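PDB 4DLL: 2-hydroxy-3-oxopropionate reductase from Polaromonas sp. JS666, which probably catalyses the NAD(P)H-dependent reduction of 2-hydroxy-3-oxopropionate (tartronate semialdehyde) to glycerate, as a member of the beta-hydroxyacid dehydrogenase family. Local coordinates for residues I90-L95 with L121-I126; H145-V150 with S194-K199; Q245-R250 with D303-G308; V213-L218 with V311-R316. All blocks are in the same frame, centred on the assembly; numbering follows the deposited sequence.

Interaction 1: I90-L95 with L121-I126; sequences IVVSML and LDMASI
Val92 pairs with Leu121 and Ser93 with Asp122 where strands 90-93 and 119-122 of the Rossmann-type sheet run parallel, directions 8° apart, with Val92 CA 4.7 Å from Leu121 CA. The rungs are Leu121 N to Val91 O (2.8 Å, 172° at the hydrogen) and Ser93 N to Leu121 O; past the last bridge Met123 N also bonds to Ser93 O. On one face, a chi1 of -59° puts Ile90 CG1 beside the backbone N and leaves CG2 anti to it, facing the fork of Leu121, with Ile90 CG2 4.0 Å from Leu121 CD2; helix 170-183 closes over the same leucine. Two residues on, on the same face, Val92 CG1 fits into the bend of selenomethionine Met123, near both CG and SE. Selenomethionine Met94 runs out extended beside Met123, pointing the same way, and its methyl CE rests 3.7 Å from Met123 SE. The other face is more polar: Ser93 and Asp122 turn there together beside Val101 of helix 98-107, with Ser93 OG 3.5 Å from Asp122 OD1. Beyond the paired strands, the small Ala124 side chain sits tightly against a carbonyl, CB lying 3.0 Å from Leu95 O.

Interaction 2: H145-V150 with S194-K199; sequences HLDTPV and SGQLTK
Strand 145-147 and the opening turn and a half (194-199) of helix 194-222 run almost parallel, 9° apart with their axes 8.0 Å from each other, and Asp147 CA faces Gly195 CA at 5.4 Å. The contact joins a strand of the Rossmann-type domain to the start of the long helix that leads into the C-terminal helical domain. Asp147 CG lies between the backbone N and the carbonyl carbon (chi1 48°), which turns the carboxylate to the helix start. There OD2 takes a weak bond from Gly195 N and a straighter one from Gln196 N (2.8 Å, 153°), the latter nearly in line with the C-O bond, while OD1 accepts from Gly193 N; the carboxylate thus gathers amides at the helix N-terminus, whose dipole would probably stabilise its negative charge. Gly195 has no side chain, and a CB there would collide with Asp147 O. The lysine chain of Lys199, bent at chi2, slides past Pro149 in the opposite direction, and its ammonium reaches a carbonyl in that group's plane, Lys199 NZ to Val150 O being 2.9 Å. An alanine in place of Lys199 would probably leave the Val150 carbonyl without the ammonium donor and Pro149 CB less covered. Pro149 itself uses the closeness at the glycine, its CG lying 3.3 Å from Gly195 O and 3.5 Å from Lys199 CB.

Interaction 3: Q245-R250 with D303-G308; sequences QLHGQR and DLDQSG
His247 presents its imidazole edge to the loop 303-308, while Leu246, just before it, lays CD2 over one face of that ring. His247 CB meets Ser307 CB at 3.7 Å, and further out His247 CE1 approaches Gln306 OE1 to 3.2 Å, with ring and amide planes almost perpendicular (85°). Asp305 OD2 lies in the plane of the imidazole near His247 ND1, but 3.8 Å from it; ND1 is buried here with no partner in the model. One turn later along helix 247-252 comes Arg250, extended from CG to NE, which carries its guanidinium to the same carboxylate. The salt bridge joins Arg250 NH1 to Asp305 OD2 at 2.8 Å, but as a hydrogen bond it is weak (128° at the hydrogen), the two flat groups standing 80° apart. In this all-helical C-terminal domain the pairing ties helix 247-252 to the loop between helices 284-301 and 309-315. Asp305 OD2 also accepts from Ser307 OG (2.9 Å) on its anti lone pair, and OD1 takes bonds from Arg259 N and Ala260 N, so both oxygens are gripped. A water in the guanidinium plane accepts from Arg250 NH1 and donates to Asp305 OD1 and to Gln306 OE1.

Interaction 4: V213-L218 with V311-R316; sequences VAEALL and VELASR
With chi1 of -77° at Leu218 and -65° at Leu313, each leucine holds CG anti to its own carbonyl carbon, and the two forked ends come to bear on the facing helix at different levels. The two methyls of Leu218 both close on Ala314: CD1 lies 3.7 Å from Ala314 N, and CD2 lies 4.0 Å from Ala314 CB, while Leu218 CD1 is also 4.3 Å from Leu313 CB. One turn earlier on helix 213-218, Leu313 makes its contact with a single methyl, CD1 resting 4.2 Å from Ala214 CB and similarly close to the CB of Glu215. This is apolar helix-helix packing without a hydrogen bond between the segments; the axes cross at -38° and approach to 9.5 Å. Cutting Leu218 back to alanine would probably open a gap beside Ala314 and take an apolar neighbour from Leu313 CB. The acid of Glu215 looks past the pair, OE1 lying 4.1 Å from Leu313 CD1, while OE2 bonds to Thr286 OG1 of the second subunit. The contact thus sets the C-terminal helix 309-315 against the long helix 194-222. Phe310 also packs on Ala214 and Leu218, helix 247-252 adds Met251 against Ala214, and Phe281 of the second subunit lies on Leu218.

Along the chain the first two contacts come in series, and interaction 3 is nested inside the loop closed by interaction 4. Interactions 1 and 2, with centres 9 Å apart, share the Rossmann-type sheet: strands 119-122 and 144-151 are neighbours, and Asp122 O is 2.8 Å from Thr148 N, a probable hydrogen bond. Interactions 3 and 4, centres 12 Å apart, touch through Leu304 and Val311 in the helical C-terminal domain. Helix 194-222 bridges the two groups, entering interaction 2 at its start and interaction 4 near its end, about 31 Å between centres. Both contacts on it also touch the second subunit, so one helix links the probable cofactor-binding domain, the helical domain and the dimer.

Interaction 1: I90-L95 with L121-I126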
loop_
_atom_site.group_PDB
_atom_site.type_symbol
_atom_site.label_atom_id
_atom_site.label_comp_id
_atom_site.label_asym_id
_atom_site.label_seq_id
_atom_site.Cartn_x
_atom_site.Cartn_y
_atom_site.Cartn_z
ATOM N N ILE A 90 30.002 8.943 17.116
ATOM C CA ILE A 90 29.046 8.888 16.014
ATOM C C ILE A 90 28.374 10.275 15.902
ATOM O O ILE A 90 27.852 10.804 16.891
ATOM C CB ILE A 90 28.047 7.780 16.213
ATOM C CG1 ILE A 90 28.777 6.406 16.316
ATOM C CG2 ILE A 90 26.998 7.817 15.100
ATOM C CD1 ILE A 90 27.846 5.172 16.227
ATOM N N VAL A 91 28.460 10.890 14.733
ATOM C CA VAL A 91 27.733 12.130 14.482
ATOM C C VAL A 91 26.533 11.855 13.577
ATOM O O VAL A 91 26.692 11.345 12.476
ATOM C CB VAL A 91 28.663 13.192 13.876
ATOM C CG1 VAL A 91 27.842 14.421 13.334
ATOM C CG2 VAL A 91 29.722 13.628 14.923
ATOM N N VAL A 92 25.338 12.176 14.060
ATOM C CA VAL A 92 24.105 11.940 13.329
ATOM C C VAL A 92 23.562 13.253 12.777
ATOM O O VAL A 92 23.152 14.117 13.565
ATOM C CB VAL A 92 23.055 11.293 14.239
ATOM C CG1 VAL A 92 21.818 10.922 13.455
ATOM C CG2 VAL A 92 23.651 10.051 14.931
ATOM N N SER A 93 23.577 13.410 11.445
ATOM C CA SER A 93 22.825 14.517 10.781
ATOM C C SER A 93 21.299 14.300 10.561
ATOM O O SER A 93 20.855 13.342 9.940
ATOM C CB SER A 93 23.506 14.953 9.461
ATOM O OG SER A 93 22.554 15.537 8.571
HETATM N N MSE A 94 20.499 15.244 11.043
HETATM C CA MSE A 94 19.072 15.245 10.803
HETATM C C MSE A 94 18.701 16.565 10.119
HETATM O O MSE A 94 17.671 17.221 10.386
HETATM C CB MSE A 94 18.345 15.031 12.115
HETATM C CG MSE A 94 18.602 13.620 12.657
HETATM SE SE MSE A 94 17.750 13.438 14.350
HETATM C CE MSE A 94 17.993 11.521 14.766
ATOM N N LEU A 95 19.576 16.958 9.224
ATOM C CA LEU A 95 19.422 18.187 8.519
ATOM C C LEU A 95 18.444 18.017 7.332
ATOM O O LEU A 95 17.988 16.919 7.048
ATOM C CB LEU A 95 20.804 18.648 8.071
ATOM C CG LEU A 95 21.758 18.823 9.223
ATOM C CD1 LEU A 95 23.167 18.978 8.727
ATOM C CD2 LEU A 95 21.342 20.036 10.011
ATOM N N LEU A 121 26.585 9.512 10.349
ATOM C CA LEU A 121 25.330 8.882 9.944
ATOM C C LEU A 121 24.481 9.959 9.337
ATOM O O LEU A 121 24.062 10.872 10.055
ATOM C CB LEU A 121 24.605 8.281 11.163
ATOM C CG LEU A 121 24.770 6.766 11.396
ATOM C CD1 LEU A 121 26.183 6.291 11.296
ATOM C CD2 LEU A 121 24.182 6.314 12.712
ATOM N N ASP A 122 24.235 9.875 8.030
ATOM C CA ASP A 122 23.308 10.799 7.400
ATOM C C ASP A 122 21.913 10.226 7.265
ATOM O O ASP A 122 21.684 9.260 6.542
ATOM C CB ASP A 122 23.808 11.372 6.072
ATOM C CG ASP A 122 23.117 12.711 5.749
ATOM O OD1 ASP A 122 21.982 12.940 6.287
ATOM O OD2 ASP A 122 23.705 13.555 5.011
HETATM N N MSE A 123 21.014 10.830 8.037
HETATM C CA MSE A 123 19.586 10.533 8.051
HETATM C C MSE A 123 18.826 11.533 7.237
HETATM O O MSE A 123 17.730 11.247 6.830
HETATM C CB MSE A 123 19.032 10.608 9.457
HETATM C CG MSE A 123 19.670 9.615 10.350
HETATM SE SE MSE A 123 18.505 9.288 11.879
HETATM C CE MSE A 123 18.902 7.228 11.944
ATOM N N ALA A 124 19.371 12.713 7.014
ATOM C CA ALA A 124 18.730 13.678 6.080
ATOM C C ALA A 124 18.263 12.999 4.738
ATOM O O ALA A 124 18.819 11.983 4.312
ATOM C CB ALA A 124 19.681 14.784 5.807
ATOM N N SER A 125 17.210 13.501 4.099
ATOM C CA SER A 125 16.899 13.033 2.732
ATOM C C SER A 125 17.807 13.828 1.763
ATOM O O SER A 125 17.861 15.067 1.793
ATOM C CB SER A 125 15.377 13.121 2.375
ATOM O OG SER A 125 14.643 11.933 2.756
ATOM N N ILE A 126 18.550 13.091 0.942
ATOM C CA ILE A 126 19.735 13.612 0.242
ATOM C C ILE A 126 19.912 12.650 -0.921
ATOM O O ILE A 126 19.555 11.476 -0.776
ATOM C CB ILE A 126 20.954 13.654 1.247
ATOM C CG1 ILE A 126 21.196 15.081 1.705
ATOM C CG2 ILE A 126 22.268 13.124 0.681
ATOM C CD1 ILE A 126 22.556 15.269 2.338
#

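Interaction 2: H145-V150 with S194-K199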
loop_
_atom_site.group_PDB
_atom_site.type_symbol
_atom_site.label_atom_id
_atom_site.label_comp_id
_atom_site.label_asym_id
_atom_site.label_seq_id
_atom_site.Cartn_x
_atom_site.Cartn_y
_atom_site.Cartn_z
ATOM N N HIS A 145 31.212 6.965 6.759
ATOM C CA HIS A 145 29.942 7.544 6.401
ATOM C C HIS A 145 29.031 6.358 6.138
ATOM O O HIS A 145 29.428 5.409 5.475
ATOM C CB HIS A 145 30.127 8.299 5.104
ATOM C CG HIS A 145 28.939 9.105 4.670
ATOM N ND1 HIS A 145 27.897 8.561 3.950
ATOM C CD2 HIS A 145 28.680 10.432 4.768
ATOM C CE1 HIS A 145 27.011 9.506 3.684
ATOM N NE2 HIS A 145 27.458 10.643 4.174
ATOM N N LEU A 146 27.825 6.395 6.698
ATOM C CA LEU A 146 26.741 5.544 6.226
ATOM C C LEU A 146 25.610 6.460 5.935
ATOM O O LEU A 146 25.535 7.522 6.545
ATOM C CB LEU A 146 26.225 4.642 7.325
ATOM C CG LEU A 146 27.060 3.458 7.609
ATOM C CD1 LEU A 146 28.108 4.035 8.429
ATOM C CD2 LEU A 146 26.123 2.623 8.447
ATOM N N ASP A 147 24.689 6.020 5.089
ATOM C CA ASP A 147 23.537 6.848 4.800
ATOM C C ASP A 147 22.415 5.985 5.314
ATOM O O ASP A 147 22.266 4.837 4.862
ATOM C CB ASP A 147 23.407 7.258 3.287
ATOM C CG ASP A 147 23.564 6.088 2.318
ATOM O OD1 ASP A 147 24.663 5.457 2.255
ATOM O OD2 ASP A 147 22.600 5.813 1.577
ATOM N N THR A 148 21.713 6.508 6.317
ATOM C CA THR A 148 20.785 5.733 7.102
ATOM C C THR A 148 19.425 6.423 7.279
ATOM O O THR A 148 19.017 6.756 8.418
ATOM C CB THR A 148 21.407 5.288 8.485
ATOM O OG1 THR A 148 21.498 6.386 9.386
ATOM C CG2 THR A 148 22.808 4.700 8.294
ATOM N N PRO A 149 18.717 6.671 6.155
ATOM C CA PRO A 149 17.315 7.187 6.271
ATOM C C PRO A 149 16.343 6.235 6.899
ATOM O O PRO A 149 16.582 4.995 6.924
ATOM C CB PRO A 149 16.904 7.429 4.827
ATOM C CG PRO A 149 17.818 6.570 4.047
ATOM C CD PRO A 149 19.118 6.530 4.759
ATOM N N VAL A 150 15.258 6.812 7.393
ATOM C CA VAL A 150 14.220 6.104 8.146
ATOM C C VAL A 150 12.842 6.212 7.507
ATOM O O VAL A 150 12.557 7.157 6.747
ATOM C CB VAL A 150 14.170 6.528 9.644
ATOM C CG1 VAL A 150 15.621 6.508 10.252
ATOM C CG2 VAL A 150 13.493 7.914 9.830
ATOM N N SER A 194 23.155 3.746 -1.224
ATOM C CA SER A 194 22.114 2.723 -1.198
ATOM C C SER A 194 20.909 2.969 -0.247
ATOM O O SER A 194 19.773 2.622 -0.577
ATOM C CB SER A 194 22.750 1.394 -0.823
ATOM O OG SER A 194 23.249 0.764 -1.972
ATOM N N GLY A 195 21.167 3.562 0.918
ATOM C CA GLY A 195 20.142 3.881 1.869
ATOM C C GLY A 195 19.304 4.952 1.228
ATOM O O GLY A 195 18.088 4.833 1.196
ATOM N N GLN A 196 19.932 6.012 0.712
ATOM C CA GLN A 196 19.122 7.077 0.070
ATOM C C GLN A 196 18.318 6.546 -1.090
ATOM O O GLN A 196 17.198 6.972 -1.345
ATOM C CB GLN A 196 19.947 8.275 -0.386
ATOM C CG GLN A 196 20.689 8.915 0.746
ATOM C CD GLN A 196 19.777 9.613 1.752
ATOM O OE1 GLN A 196 20.224 10.007 2.832
ATOM N NE2 GLN A 196 18.511 9.750 1.421
ATOM N N LEU A 197 18.874 5.562 -1.761
ATOM C CA LEU A 197 18.187 5.010 -2.898
ATOM C C LEU A 197 17.015 4.204 -2.442
ATOM O O LEU A 197 15.994 4.194 -3.120
ATOM C CB LEU A 197 19.153 4.165 -3.706
ATOM C CG LEU A 197 18.611 3.433 -4.907
ATOM C CD1 LEU A 197 18.894 4.293 -6.128
ATOM C CD2 LEU A 197 19.296 2.073 -4.969
ATOM N N THR A 198 17.173 3.459 -1.329
ATOM C CA THR A 198 16.041 2.647 -0.816
ATOM C C THR A 198 15.035 3.627 -0.267
ATOM O O THR A 198 13.862 3.476 -0.446
ATOM C CB THR A 198 16.502 1.605 0.235
ATOM O OG1 THR A 198 17.459 0.768 -0.384
ATOM C CG2 THR A 198 15.374 0.712 0.721
ATOM N N LYS A 199 15.530 4.661 0.405
ATOM C CA LYS A 199 14.665 5.744 0.773
ATOM C C LYS A 199 13.766 6.310 -0.383
ATOM O O LYS A 199 12.581 6.551 -0.139
ATOM C CB LYS A 199 15.353 6.818 1.561
ATOM C CG LYS A 199 14.406 7.967 2.068
ATOM C CD LYS A 199 13.240 7.556 3.088
ATOM C CE LYS A 199 12.767 8.792 3.913
ATOM N NZ LYS A 199 11.427 8.533 4.427
#

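Interaction 3: Q245-R250 with D303-G308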
loop_
_atom_site.group_PDB
_atom_site.type_symbol
_atom_site.label_atom_id
_atom_site.label_comp_id
_atom_site.label_asym_id
_atom_site.label_seq_id
_atom_site.Cartn_x
_atom_site.Cartn_y
_atom_site.Cartn_z
ATOM N N GLN A 245 -4.379 3.056 6.332
ATOM C CA GLN A 245 -4.681 3.251 7.753
ATOM C C GLN A 245 -4.210 4.611 8.301
ATOM O O GLN A 245 -4.871 5.173 9.178
ATOM C CB GLN A 245 -4.074 2.137 8.618
ATOM C CG GLN A 245 -4.507 0.691 8.174
ATOM C CD GLN A 245 -6.077 0.501 8.147
ATOM O OE1 GLN A 245 -6.662 0.061 7.130
ATOM N NE2 GLN A 245 -6.734 0.859 9.252
ATOM N N LEU A 246 -3.059 5.131 7.846
ATOM C CA LEU A 246 -2.618 6.387 8.447
ATOM C C LEU A 246 -3.217 7.549 7.683
ATOM O O LEU A 246 -4.147 8.153 8.161
ATOM C CB LEU A 246 -1.097 6.499 8.563
ATOM C CG LEU A 246 -0.526 7.765 9.247
ATOM C CD1 LEU A 246 -0.482 7.599 10.831
ATOM C CD2 LEU A 246 0.874 8.107 8.675
ATOM N N HIS A 247 -2.708 7.831 6.484
ATOM C CA HIS A 247 -3.227 8.911 5.632
ATOM C C HIS A 247 -4.675 8.817 5.195
ATOM O O HIS A 247 -5.296 9.850 4.899
ATOM C CB HIS A 247 -2.387 8.989 4.388
ATOM C CG HIS A 247 -0.918 8.979 4.673
ATOM N ND1 HIS A 247 -0.212 10.125 4.964
ATOM C CD2 HIS A 247 -0.035 7.958 4.757
ATOM C CE1 HIS A 247 1.047 9.811 5.199
ATOM N NE2 HIS A 247 1.176 8.501 5.096
ATOM N N GLY A 248 -5.198 7.603 5.068
ATOM C CA GLY A 248 -6.565 7.442 4.668
ATOM C C GLY A 248 -7.556 7.920 5.736
ATOM O O GLY A 248 -8.612 8.507 5.402
ATOM N N GLN A 249 -7.240 7.644 7.009
ATOM C CA GLN A 249 -8.044 8.117 8.124
ATOM C C GLN A 249 -8.055 9.640 8.141
ATOM O O GLN A 249 -9.128 10.220 8.375
ATOM C CB GLN A 249 -7.603 7.531 9.462
ATOM C CG GLN A 249 -8.591 7.773 10.642
ATOM C CD GLN A 249 -10.135 7.511 10.345
ATOM O OE1 GLN A 249 -11.004 8.066 11.038
ATOM N NE2 GLN A 249 -10.455 6.699 9.344
ATOM N N ARG A 250 -6.912 10.265 7.811
ATOM C CA ARG A 250 -6.816 11.730 7.668
ATOM C C ARG A 250 -7.616 12.208 6.468
ATOM O O ARG A 250 -7.979 13.408 6.359
ATOM C CB ARG A 250 -5.366 12.213 7.493
ATOM C CG ARG A 250 -4.410 12.035 8.700
ATOM C CD ARG A 250 -2.942 12.200 8.272
ATOM N NE ARG A 250 -2.027 11.892 9.353
ATOM C CZ ARG A 250 -0.703 11.778 9.253
ATOM N NH1 ARG A 250 -0.076 11.968 8.097
ATOM N NH2 ARG A 250 0.011 11.460 10.338
ATOM N N ASP A 303 1.686 23.217 2.246
ATOM C CA ASP A 303 1.816 23.159 3.698
ATOM C C ASP A 303 0.797 22.251 4.334
ATOM O O ASP A 303 0.795 22.055 5.546
ATOM C CB ASP A 303 1.751 24.570 4.299
ATOM C CG ASP A 303 2.975 25.399 3.937
ATOM O OD1 ASP A 303 4.103 24.842 4.008
ATOM O OD2 ASP A 303 2.798 26.591 3.565
ATOM N N LEU A 304 -0.075 21.698 3.503
ATOM C CA LEU A 304 -0.860 20.567 3.939
ATOM C C LEU A 304 0.100 19.395 4.082
ATOM O O LEU A 304 1.168 19.386 3.488
ATOM C CB LEU A 304 -1.982 20.240 2.937
ATOM C CG LEU A 304 -2.976 21.355 2.602
ATOM C CD1 LEU A 304 -4.060 20.811 1.672
ATOM C CD2 LEU A 304 -3.568 22.036 3.867
ATOM N N ASP A 305 -0.301 18.437 4.896
ATOM C CA ASP A 305 0.308 17.102 4.957
ATOM C C ASP A 305 0.352 16.479 3.573
ATOM O O ASP A 305 -0.417 16.865 2.662
ATOM C CB ASP A 305 -0.530 16.192 5.881
ATOM C CG ASP A 305 0.206 14.907 6.275
ATOM O OD1 ASP A 305 1.326 15.041 6.805
ATOM O OD2 ASP A 305 -0.321 13.774 6.035
ATOM N N GLN A 306 1.238 15.495 3.423
ATOM C CA GLN A 306 1.330 14.672 2.197
ATOM C C GLN A 306 -0.026 14.050 1.714
ATOM O O GLN A 306 -0.266 13.943 0.510
ATOM C CB GLN A 306 2.479 13.648 2.306
ATOM C CG GLN A 306 2.357 12.725 3.500
ATOM C CD GLN A 306 3.640 11.917 3.822
ATOM O OE1 GLN A 306 3.819 11.440 4.956
ATOM N NE2 GLN A 306 4.523 11.760 2.828
ATOM N N SER A 307 -0.930 13.722 2.636
ATOM C CA SER A 307 -2.236 13.179 2.272
ATOM C C SER A 307 -3.101 14.232 1.609
ATOM O O SER A 307 -4.123 13.906 0.993
ATOM C CB SER A 307 -2.965 12.547 3.467
ATOM O OG SER A 307 -2.786 13.315 4.626
ATOM N N GLY A 308 -2.646 15.484 1.700
ATOM C CA GLY A 308 -3.333 16.636 1.157
ATOM C C GLY A 308 -3.472 16.541 -0.341
ATOM O O GLY A 308 -4.063 17.423 -0.959
HETATM O O HOH W 1 2.519 12.521 6.949
#

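Interaction 4: V213-L218 with V311-R316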
loop_
_atom_site.group_PDB
_atom_site.type_symbol
_atom_site.label_atom_id
_atom_site.label_comp_id
_atom_site.label_asym_id
_atom_site.label_seq_id
_atom_site.Cartn_x
_atom_site.Cartn_y
_atom_site.Cartn_z
ATOM N N VAL A 213 -5.139 5.862 -2.894
ATOM C CA VAL A 213 -6.115 5.784 -1.854
ATOM C C VAL A 213 -7.064 7.017 -1.971
ATOM O O VAL A 213 -8.219 6.906 -1.673
ATOM C CB VAL A 213 -5.452 5.640 -0.483
ATOM C CG1 VAL A 213 -6.416 6.067 0.659
ATOM C CG2 VAL A 213 -4.884 4.196 -0.291
ATOM N N ALA A 214 -6.579 8.164 -2.430
ATOM C CA ALA A 214 -7.438 9.330 -2.464
ATOM C C ALA A 214 -8.398 9.076 -3.615
ATOM O O ALA A 214 -9.609 9.270 -3.479
ATOM C CB ALA A 214 -6.637 10.608 -2.685
ATOM N N GLU A 215 -7.853 8.598 -4.729
ATOM C CA GLU A 215 -8.664 8.383 -5.897
ATOM C C GLU A 215 -9.743 7.308 -5.772
ATOM O O GLU A 215 -10.845 7.475 -6.291
ATOM C CB GLU A 215 -7.803 8.084 -7.079
ATOM C CG GLU A 215 -8.643 7.910 -8.301
ATOM C CD GLU A 215 -7.876 8.239 -9.513
ATOM O OE1 GLU A 215 -7.510 9.414 -9.604
ATOM O OE2 GLU A 215 -7.621 7.324 -10.325
ATOM N N ALA A 216 -9.442 6.215 -5.077
ATOM C CA ALA A 216 -10.439 5.215 -4.870
ATOM C C ALA A 216 -11.501 5.624 -3.839
ATOM O O ALA A 216 -12.667 5.285 -3.989
ATOM C CB ALA A 216 -9.810 3.835 -4.594
ATOM N N LEU A 217 -11.108 6.384 -2.833
ATOM C CA LEU A 217 -12.053 6.820 -1.830
ATOM C C LEU A 217 -12.970 7.899 -2.369
ATOM O O LEU A 217 -14.133 7.997 -1.944
ATOM C CB LEU A 217 -11.363 7.345 -0.585
ATOM C CG LEU A 217 -10.589 6.332 0.264
ATOM C CD1 LEU A 217 -10.058 7.039 1.529
ATOM C CD2 LEU A 217 -11.423 5.106 0.586
ATOM N N LEU A 218 -12.434 8.734 -3.246
ATOM C CA LEU A 218 -13.283 9.715 -3.891
ATOM C C LEU A 218 -14.247 9.063 -4.894
ATOM O O LEU A 218 -15.408 9.414 -4.942
ATOM C CB LEU A 218 -12.460 10.824 -4.548
ATOM C CG LEU A 218 -11.908 11.838 -3.547
ATOM C CD1 LEU A 218 -10.556 12.371 -3.997
ATOM C CD2 LEU A 218 -12.910 12.976 -3.341
ATOM N N VAL A 311 -6.861 16.628 -1.741
ATOM C CA VAL A 311 -7.453 17.927 -2.053
ATOM C C VAL A 311 -7.278 18.220 -3.545
ATOM O O VAL A 311 -8.261 18.517 -4.246
ATOM C CB VAL A 311 -6.937 19.056 -1.119
ATOM C CG1 VAL A 311 -7.533 20.380 -1.498
ATOM C CG2 VAL A 311 -7.268 18.732 0.328
ATOM N N GLU A 312 -6.050 18.054 -4.046
ATOM C CA GLU A 312 -5.778 18.190 -5.486
ATOM C C GLU A 312 -6.758 17.373 -6.292
ATOM O O GLU A 312 -7.311 17.863 -7.263
ATOM C CB GLU A 312 -4.343 17.757 -5.831
ATOM N N LEU A 313 -7.000 16.127 -5.874
ATOM C CA LEU A 313 -7.822 15.217 -6.683
ATOM C C LEU A 313 -9.336 15.380 -6.500
ATOM O O LEU A 313 -10.111 15.140 -7.445
ATOM C CB LEU A 313 -7.399 13.752 -6.504
ATOM C CG LEU A 313 -6.016 13.269 -6.955
ATOM C CD1 LEU A 313 -5.924 11.794 -6.609
ATOM C CD2 LEU A 313 -5.782 13.471 -8.445
ATOM N N ALA A 314 -9.754 15.767 -5.296
ATOM C CA ALA A 314 -11.125 16.243 -5.109
ATOM C C ALA A 314 -11.480 17.379 -6.093
ATOM O O ALA A 314 -12.389 17.200 -6.931
ATOM C CB ALA A 314 -11.382 16.666 -3.677
ATOM N N SER A 315 -10.758 18.505 -6.041
ATOM C CA SER A 315 -11.161 19.703 -6.820
ATOM C C SER A 315 -11.410 19.414 -8.293
ATOM O O SER A 315 -12.343 19.938 -8.880
ATOM C CB SER A 315 -10.141 20.835 -6.689
ATOM O OG SER A 315 -9.940 21.108 -5.327
ATOM N N ARG A 316 -10.571 18.568 -8.877
ATOM C CA ARG A 316 -10.719 18.126 -10.269
ATOM C C ARG A 316 -12.152 17.696 -10.640
ATOM O O ARG A 316 -12.882 17.133 -9.820
ATOM C CB ARG A 316 -9.716 16.980 -10.549
ATOM C CG ARG A 316 -8.297 17.225 -10.027
ATOM C CD ARG A 316 -7.251 17.371 -11.126
ATOM N NE ARG A 316 -7.334 16.300 -12.128
ATOM C CZ ARG A 316 -6.366 15.977 -12.980
ATOM N NH1 ARG A 316 -5.211 16.622 -12.956
ATOM N NH2 ARG A 316 -6.550 15.003 -13.862
#